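Local structure of putative polysaccharide binding proteins (DUF1812) (Bacteroides thetaiotaomicron VPI-5482, 3GF8) at residues Arg110-Ile116 against Asp190-Arg196; Asp171-Ile175 against Val210-Thr214. The protein is a putative outer-membrane lipoprotein of the FimB/Mfa2 family that probably takes part in fimbrial assembly. All blocks are in the same frame, centred on the assembly; numbering follows the deposited sequence.

Contact 1: residues Arg110-Ile116 against Asp190-Arg196; sequences REASLII and DDVLSFR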
ATOM      1  N   ARG A 110      13.101  -4.024  -8.418  1.00 20.88           N
ATOM      2  CA  ARG A 110      13.846  -5.050  -7.681  1.00 21.91           C
ATOM      3  C   ARG A 110      15.101  -5.495  -8.436  1.00 20.64           C
ATOM      4  O   ARG A 110      15.207  -5.365  -9.640  1.00 21.32           O
ATOM      5  CB  ARG A 110      12.986  -6.260  -7.326  1.00 19.89           C
ATOM      6  CG  ARG A 110      12.736  -7.272  -8.490  1.00 29.89           C
ATOM      7  CD  ARG A 110      12.100  -6.600  -9.715  1.00 29.15           C
ATOM      8  NE  ARG A 110      10.754  -6.084  -9.436  1.00 29.96           N
ATOM      9  CZ  ARG A 110       9.617  -6.762  -9.648  1.00 31.93           C
ATOM     10  NH1 ARG A 110       9.649  -7.997 -10.140  1.00 25.30           N
ATOM     11  NH2 ARG A 110       8.436  -6.208  -9.353  1.00 22.84           N
ATOM     12  N   GLU A 111      16.044  -6.023  -7.693  1.00 21.87           N
ATOM     13  CA  GLU A 111      17.218  -6.675  -8.221  1.00 22.19           C
ATOM     14  C   GLU A 111      16.939  -8.146  -8.470  1.00 22.56           C
ATOM     15  O   GLU A 111      15.887  -8.634  -8.073  1.00 22.24           O
ATOM     16  CB  GLU A 111      18.289  -6.619  -7.167  1.00 23.51           C
ATOM     17  CG  GLU A 111      18.802  -5.238  -6.817  1.00 34.17           C
ATOM     18  CD  GLU A 111      19.977  -5.356  -5.821  1.00 49.07           C
ATOM     19  OE1 GLU A 111      20.020  -6.391  -5.071  1.00 39.35           O
ATOM     20  OE2 GLU A 111      20.838  -4.427  -5.812  1.00 52.46           O
ATOM     21  N   ALA A 112      17.918  -8.867  -9.042  1.00 20.65           N
ATOM     22  CA  ALA A 112      17.763 -10.301  -9.351  1.00 21.25           C
ATOM     23  C   ALA A 112      17.358 -11.092  -8.154  1.00 24.98           C
ATOM     24  O   ALA A 112      16.638 -12.096  -8.298  1.00 27.33           O
ATOM     25  CB  ALA A 112      19.058 -10.931  -9.941  1.00 20.76           C
ATOM     26  N   SER A 113      17.835 -10.692  -6.973  1.00 23.59           N
ATOM     27  CA  SER A 113      17.499 -11.435  -5.760  1.00 23.00           C
ATOM     28  C   SER A 113      16.019 -11.369  -5.343  1.00 22.51           C
ATOM     29  O   SER A 113      15.603 -12.102  -4.484  1.00 23.19           O
ATOM     30  CB  SER A 113      18.322 -10.925  -4.589  1.00 24.26           C
ATOM     31  OG  SER A 113      17.786  -9.714  -4.105  1.00 26.38           O
ATOM     32  N   LEU A 114      15.244 -10.454  -5.902  1.00 23.92           N
ATOM     33  CA  LEU A 114      13.843 -10.282  -5.506  1.00 25.19           C
ATOM     34  C   LEU A 114      13.618  -9.913  -4.029  1.00 26.06           C
ATOM     35  O   LEU A 114      12.526 -10.094  -3.510  1.00 28.55           O
ATOM     36  CB  LEU A 114      13.047 -11.538  -5.834  1.00 24.17           C
ATOM     37  CG  LEU A 114      13.240 -12.101  -7.239  1.00 24.05           C
ATOM     38  CD1 LEU A 114      12.398 -13.326  -7.294  1.00 20.23           C
ATOM     39  CD2 LEU A 114      12.842 -11.068  -8.328  1.00 21.70           C
ATOM     40  N   ILE A 115      14.642  -9.399  -3.367  1.00 27.65           N
ATOM     41  CA  ILE A 115      14.535  -8.916  -1.991  1.00 27.11           C
ATOM     42  C   ILE A 115      14.324  -7.414  -2.011  1.00 27.77           C
ATOM     43  O   ILE A 115      15.031  -6.698  -2.680  1.00 31.23           O
ATOM     44  CB  ILE A 115      15.814  -9.198  -1.216  1.00 26.23           C
ATOM     45  CG1 ILE A 115      16.016 -10.695  -1.123  1.00 31.29           C
ATOM     46  CG2 ILE A 115      15.772  -8.571   0.162  1.00 24.68           C
ATOM     47  CD1 ILE A 115      17.387 -11.129  -0.582  1.00 20.13           C
ATOM     48  N   ILE A 116      13.341  -6.940  -1.285  1.00 28.12           N
ATOM     49  CA  ILE A 116      13.095  -5.503  -1.127  1.00 28.60           C
ATOM     50  C   ILE A 116      13.324  -5.191   0.352  1.00 26.48           C
ATOM     51  O   ILE A 116      12.656  -5.775   1.180  1.00 24.75           O
ATOM     52  CB  ILE A 116      11.623  -5.174  -1.473  1.00 28.03           C
ATOM     53  CG1 ILE A 116      11.307  -5.604  -2.916  1.00 27.31           C
ATOM     54  CG2 ILE A 116      11.313  -3.668  -1.211  1.00 28.01           C
ATOM     55  CD1 ILE A 116      11.871  -4.667  -3.967  1.00 29.55           C
ATOM     56  N   ASP A 190       3.613 -11.383 -11.624  1.00 26.97           N
ATOM     57  CA  ASP A 190       4.937 -10.860 -11.272  1.00 26.49           C
ATOM     58  C   ASP A 190       5.660 -11.945 -10.511  1.00 25.27           C
ATOM     59  O   ASP A 190       5.054 -12.951 -10.149  1.00 23.85           O
ATOM     60  CB  ASP A 190       4.811  -9.564 -10.449  1.00 22.16           C
ATOM     61  CG  ASP A 190       6.137  -8.763 -10.365  1.00 27.02           C
ATOM     62  OD1 ASP A 190       7.130  -9.125 -11.027  1.00 29.12           O
ATOM     63  OD2 ASP A 190       6.195  -7.771  -9.605  1.00 22.81           O
ATOM     64  N   ASP A 191       6.966 -11.782 -10.329  1.00 24.87           N
ATOM     65  CA  ASP A 191       7.701 -12.647  -9.410  1.00 23.82           C
ATOM     66  C   ASP A 191       7.229 -12.430  -8.007  1.00 23.73           C
ATOM     67  O   ASP A 191       6.711 -11.367  -7.692  1.00 21.86           O
ATOM     68  CB  ASP A 191       9.190 -12.333  -9.467  1.00 24.83           C
ATOM     69  CG  ASP A 191       9.802 -12.745 -10.778  1.00 25.41           C
ATOM     70  OD1 ASP A 191       9.535 -13.888 -11.190  1.00 28.16           O
ATOM     71  OD2 ASP A 191      10.522 -11.946 -11.405  1.00 31.13           O
ATOM     72  N   VAL A 192       7.429 -13.457  -7.170  1.00 26.75           N
ATOM     73  CA  VAL A 192       7.271 -13.329  -5.722  1.00 24.59           C
ATOM     74  C   VAL A 192       8.472 -12.611  -5.107  1.00 25.61           C
ATOM     75  O   VAL A 192       9.627 -13.006  -5.317  1.00 23.15           O
ATOM     76  CB  VAL A 192       7.104 -14.712  -5.068  1.00 28.19           C
ATOM     77  CG1 VAL A 192       7.016 -14.615  -3.505  1.00 23.09           C
ATOM     78  CG2 VAL A 192       5.876 -15.401  -5.659  1.00 24.87           C
ATOM     79  N   LEU A 193       8.170 -11.575  -4.327  1.00 24.14           N
ATOM     80  CA  LEU A 193       9.165 -10.767  -3.671  1.00 23.76           C
ATOM     81  C   LEU A 193       9.217 -11.111  -2.167  1.00 24.55           C
ATOM     82  O   LEU A 193       8.207 -11.533  -1.577  1.00 25.27           O
ATOM     83  CB  LEU A 193       8.849  -9.278  -3.872  1.00 20.35           C
ATOM     84  CG  LEU A 193       8.690  -8.752  -5.304  1.00 24.51           C
ATOM     85  CD1 LEU A 193       8.352  -7.267  -5.269  1.00 17.15           C
ATOM     86  CD2 LEU A 193       9.927  -9.052  -6.210  1.00 19.42           C
ATOM     87  N   SER A 194      10.420 -10.961  -1.597  1.00 23.38           N
ATOM     88  CA  SER A 194      10.715 -11.078  -0.166  1.00 24.39           C
ATOM     89  C   SER A 194      10.953  -9.678   0.409  1.00 24.57           C
ATOM     90  O   SER A 194      11.983  -9.054   0.164  1.00 24.95           O
ATOM     91  CB  SER A 194      11.956 -11.959   0.040  1.00 25.15           C
ATOM     92  OG  SER A 194      12.271 -12.149   1.425  1.00 25.91           O
ATOM     93  N   PHE A 195       9.955  -9.149   1.113  1.00 25.05           N
ATOM     94  CA  PHE A 195      10.096  -7.850   1.748  1.00 23.60           C
ATOM     95  C   PHE A 195      10.706  -8.094   3.094  1.00 23.72           C
ATOM     96  O   PHE A 195      10.206  -8.936   3.848  1.00 24.00           O
ATOM     97  CB  PHE A 195       8.746  -7.154   1.908  1.00 21.07           C
ATOM     98  CG  PHE A 195       8.063  -6.831   0.598  1.00 21.01           C
ATOM     99  CD1 PHE A 195       7.301  -7.790  -0.061  1.00 20.77           C
ATOM    100  CD2 PHE A 195       8.170  -5.567   0.022  1.00 18.54           C
ATOM    101  CE1 PHE A 195       6.662  -7.487  -1.257  1.00 19.37           C
ATOM    102  CE2 PHE A 195       7.530  -5.258  -1.177  1.00 20.86           C
ATOM    103  CZ  PHE A 195       6.777  -6.223  -1.815  1.00 23.28           C
ATOM    104  N   ARG A 196      11.772  -7.361   3.400  1.00 20.04           N
ATOM    105  CA  ARG A 196      12.522  -7.567   4.631  1.00 23.45           C
ATOM    106  C   ARG A 196      12.705  -6.282   5.373  1.00 21.66           C
ATOM    107  O   ARG A 196      12.543  -5.250   4.787  1.00 23.71           O
ATOM    108  CB  ARG A 196      13.889  -8.117   4.283  1.00 23.46           C
ATOM    109  CG  ARG A 196      13.748  -9.436   3.613  1.00 25.61           C
ATOM    110  CD  ARG A 196      15.049 -10.118   3.333  1.00 24.61           C
ATOM    111  NE  ARG A 196      14.731 -11.345   2.624  1.00 23.45           N
ATOM    112  CZ  ARG A 196      15.598 -12.305   2.349  1.00 29.02           C
ATOM    113  NH1 ARG A 196      16.835 -12.203   2.757  1.00 32.37           N
ATOM    114  NH2 ARG A 196      15.213 -13.397   1.690  1.00 37.38           N
TER
HETATM  115  O   HOH W   1      11.563  -9.511 -11.364  1.00 28.65           O
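Asp190 OD1 accepts two N-H groups: NH1 of Arg110, at 2.9 Å and in the carboxylate's syn direction, and the backbone N of Asp191, which meets it from above the carboxylate plane. The other oxygen, Asp190 OD2, takes Arg110 NH2 at 2.7 Å, so the guanidinium grips the carboxylate end-on in a bidentate salt bridge, the two planes only 21° apart. Bends at chi2 and chi3 (-57° and -65°) fold the Arg110 chain towards this site, and Leu193 CD2 lies over the centre of one guanidinium face. A water joins Arg110 NH1 to Asp191 OD2, and Leu108 O takes the NE hydrogen, which together with the bridge should limit rotation of the group. At the other end, Arg196 NE donates to Ser194 OG in the guanidinium plane; that hydroxyl also pairs with Glu173 OE1. Ile115 CD1 packs over one face of the same guanidinium, 3.6 Å from Arg196 NH1. On the opposite face of the pair, Ile116 CB touches Phe195 CD2 at 3.8 Å. Backbone bonds from Ser194 N to Leu114 O, Ile116 N to Ser194 O and Arg196 N to Ile116 O alternate between the segments, the ladder of a parallel beta pair at a mixed sheet's edge.

Contact 2: residues Asp171-Ile175 against Val210-Thr214; sequences DYEII and VDMNT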
ATOM      1  N   ASP A 171      15.855 -13.953  10.726  1.00 33.97           N
ATOM      2  CA  ASP A 171      15.455 -13.121   9.609  1.00 35.60           C
ATOM      3  C   ASP A 171      13.926 -13.092   9.420  1.00 33.51           C
ATOM      4  O   ASP A 171      13.216 -14.057   9.771  1.00 30.60           O
ATOM      5  CB  ASP A 171      16.060 -13.645   8.326  1.00 37.16           C
ATOM      6  CG  ASP A 171      17.562 -13.537   8.303  1.00 50.90           C
ATOM      7  OD1 ASP A 171      18.128 -12.647   9.015  1.00 55.64           O
ATOM      8  OD2 ASP A 171      18.155 -14.369   7.567  1.00 56.31           O
ATOM      9  N   TYR A 172      13.461 -12.006   8.805  1.00 29.06           N
ATOM     10  CA  TYR A 172      12.050 -11.662   8.703  1.00 26.48           C
ATOM     11  C   TYR A 172      11.722 -11.318   7.285  1.00 28.95           C
ATOM     12  O   TYR A 172      12.415 -10.483   6.676  1.00 25.01           O
ATOM     13  CB  TYR A 172      11.760 -10.444   9.544  1.00 27.00           C
ATOM     14  CG  TYR A 172      12.230 -10.581  10.951  1.00 27.86           C
ATOM     15  CD1 TYR A 172      13.564 -10.331  11.289  1.00 25.86           C
ATOM     16  CD2 TYR A 172      11.360 -11.010  11.945  1.00 28.22           C
ATOM     17  CE1 TYR A 172      14.006 -10.485  12.606  1.00 26.20           C
ATOM     18  CE2 TYR A 172      11.765 -11.111  13.234  1.00 24.05           C
ATOM     19  CZ  TYR A 172      13.114 -10.882  13.558  1.00 27.77           C
ATOM     20  OH  TYR A 172      13.522 -11.025  14.862  1.00 35.18           O
ATOM     21  N   GLU A 173      10.655 -11.943   6.783  1.00 26.64           N
ATOM     22  CA  GLU A 173      10.156 -11.700   5.461  1.00 31.12           C
ATOM     23  C   GLU A 173       8.631 -11.610   5.388  1.00 30.67           C
ATOM     24  O   GLU A 173       7.915 -12.362   6.059  1.00 30.22           O
ATOM     25  CB  GLU A 173      10.539 -12.863   4.531  1.00 33.47           C
ATOM     26  CG  GLU A 173      11.987 -13.259   4.489  1.00 35.18           C
ATOM     27  CD  GLU A 173      12.144 -14.514   3.649  1.00 36.51           C
ATOM     28  OE1 GLU A 173      12.166 -14.412   2.393  1.00 25.19           O
ATOM     29  OE2 GLU A 173      12.196 -15.605   4.254  1.00 36.38           O
ATOM     30  N   ILE A 174       8.163 -10.712   4.531  1.00 28.31           N
ATOM     31  CA  ILE A 174       6.799 -10.708   4.041  1.00 26.56           C
ATOM     32  C   ILE A 174       6.967 -11.138   2.576  1.00 27.00           C
ATOM     33  O   ILE A 174       7.797 -10.554   1.863  1.00 29.18           O
ATOM     34  CB  ILE A 174       6.151  -9.310   4.176  1.00 26.22           C
ATOM     35  CG1 ILE A 174       5.963  -8.974   5.676  1.00 30.01           C
ATOM     36  CG2 ILE A 174       4.832  -9.255   3.427  1.00 16.68           C
ATOM     37  CD1 ILE A 174       5.280  -7.656   5.987  1.00 26.26           C
ATOM     38  N   ILE A 175       6.236 -12.174   2.157  1.00 23.49           N
ATOM     39  CA  ILE A 175       6.408 -12.796   0.835  1.00 25.10           C
ATOM     40  C   ILE A 175       5.124 -12.656   0.027  1.00 23.58           C
ATOM     41  O   ILE A 175       4.086 -13.076   0.443  1.00 24.29           O
ATOM     42  CB  ILE A 175       6.831 -14.286   0.948  1.00 26.42           C
ATOM     43  CG1 ILE A 175       8.165 -14.369   1.698  1.00 25.91           C
ATOM     44  CG2 ILE A 175       6.911 -14.954  -0.470  1.00 15.29           C
ATOM     45  CD1 ILE A 175       8.568 -15.755   2.237  1.00 30.66           C
ATOM     46  N   VAL A 210      10.794  -4.947  14.425  1.00 28.22           N
ATOM     47  CA  VAL A 210      11.298  -4.696  13.061  1.00 24.90           C
ATOM     48  C   VAL A 210      10.266  -3.901  12.298  1.00 25.01           C
ATOM     49  O   VAL A 210       9.065  -4.157  12.429  1.00 24.06           O
ATOM     50  CB  VAL A 210      11.571  -6.015  12.276  1.00 25.34           C
ATOM     51  CG1 VAL A 210      12.717  -6.807  12.898  1.00 24.82           C
ATOM     52  CG2 VAL A 210      10.381  -6.875  12.224  1.00 21.65           C
ATOM     53  N   ASP A 211      10.705  -2.930  11.503  1.00 23.15           N
ATOM     54  CA  ASP A 211       9.793  -2.220  10.627  1.00 23.38           C
ATOM     55  C   ASP A 211      10.011  -2.684   9.233  1.00 23.85           C
ATOM     56  O   ASP A 211      11.147  -2.670   8.735  1.00 22.18           O
ATOM     57  CB  ASP A 211      10.007  -0.712  10.623  1.00 23.40           C
ATOM     58  CG  ASP A 211       9.517  -0.034  11.890  1.00 29.56           C
ATOM     59  OD1 ASP A 211       8.746  -0.663  12.634  1.00 28.31           O
ATOM     60  OD2 ASP A 211       9.916   1.141  12.135  1.00 30.88           O
HETATM   61  N   MSE A 212       8.902  -3.034   8.594  1.00 23.22           N
HETATM   62  CA  MSE A 212       8.859  -3.531   7.222  1.00 24.59           C
HETATM   63  C   MSE A 212       7.818  -2.779   6.436  1.00 24.28           C
HETATM   64  O   MSE A 212       6.921  -2.164   7.017  1.00 20.06           O
HETATM   65  CB  MSE A 212       8.421  -4.990   7.268  1.00 26.64           C
HETATM   66  CG  MSE A 212       9.263  -5.793   8.276  1.00 33.65           C
HETATM   67 SE   MSE A 212       8.907  -7.704   8.274  0.75 26.20          SE
HETATM   68  CE  MSE A 212       9.629  -8.158   6.659  1.00 10.58           C
ATOM     69  N   ASN A 213       7.880  -2.872   5.116  1.00 25.54           N
ATOM     70  CA  ASN A 213       6.746  -2.450   4.288  1.00 26.15           C
ATOM     71  C   ASN A 213       6.478  -3.338   3.069  1.00 24.94           C
ATOM     72  O   ASN A 213       7.343  -4.029   2.591  1.00 26.52           O
ATOM     73  CB  ASN A 213       6.781  -0.949   3.899  1.00 22.47           C
ATOM     74  CG  ASN A 213       8.017  -0.509   3.105  1.00 25.43           C
ATOM     75  OD1 ASN A 213       8.136   0.686   2.765  1.00 23.13           O
ATOM     76  ND2 ASN A 213       8.944  -1.406   2.854  1.00 18.90           N
ATOM     77  N   THR A 214       5.255  -3.319   2.574  1.00 23.36           N
ATOM     78  CA  THR A 214       4.976  -4.083   1.379  1.00 23.32           C
ATOM     79  C   THR A 214       4.017  -3.311   0.495  1.00 22.73           C
ATOM     80  O   THR A 214       3.580  -2.219   0.838  1.00 23.16           O
ATOM     81  CB  THR A 214       4.408  -5.493   1.719  1.00 21.95           C
ATOM     82  OG1 THR A 214       4.349  -6.275   0.523  1.00 23.73           O
ATOM     83  CG2 THR A 214       3.007  -5.384   2.382  1.00 17.24           C
TER
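With CG set beside its backbone N, Met212, a selenomethionine, bends at chi3 (70°) and so turns CE towards strand 170-176. The contact is face-to-face packing of a beta-sandwich kind, consistent with the transthyretin-like clan: the segments 171-175 and 210-214 belong to separately hydrogen-bonded sheets, their axes 8.2 Å apart at closest approach and only 20° from parallel. That spacing leaves room for interdigitated side chains but not for backbone pairing. Met212 lies between Tyr172 and Ile174. Its CE lies 3.6 Å from Tyr172 O and equally close to Ile174 N, pressed against the peptide backbone, while SE sits 4.2 Å from Tyr172 CB. Ile174 answers with both branches: CG1 comes within 3.9 Å of Met212 CE, and CG2 reaches Thr214 CB at 4.2 Å, the side chains of Ile174 and Thr214 meeting at about a right angle. Val152 and Phe154 of strand 139-158 touch both Met212 and Ile174 and continue this apolar layer. Shortening Ile174 to an alanine removes both branches and would probably leave a gap beside Met212 CE and Thr214 CB. Tyr172, its hydroxyl bonded to Met167 O, offers a ring face to Val210: CG1 stands 4.0 Å from the ring centroid, 14° off the normal, a CH-pi contact.

How the contacts relate
Contact 1 pairs two strands of one sheet and adds a salt bridge from the loops leading into them; contact 2 lies between sheets. Strands 193-195 and 170-176 are neighbours in the mixed sheet, where Phe195 N approaches Ile174 O to 2.7 Å, so 115-116 extends the sheet whose inner side packs on strand 209-214 in contact 2. Contact 1 is only partly buried, and its chemistry is mixed: backbone bonds, a salt bridge and a bound water beside aliphatic side chains. Contact 2 is buried, and its partners meet by apolar and CH-pi packing. Phe195 ties the two together, touching both Ile174 and Thr214, while Glu173 points away from 210-214, to the Ser194 side of the sheet.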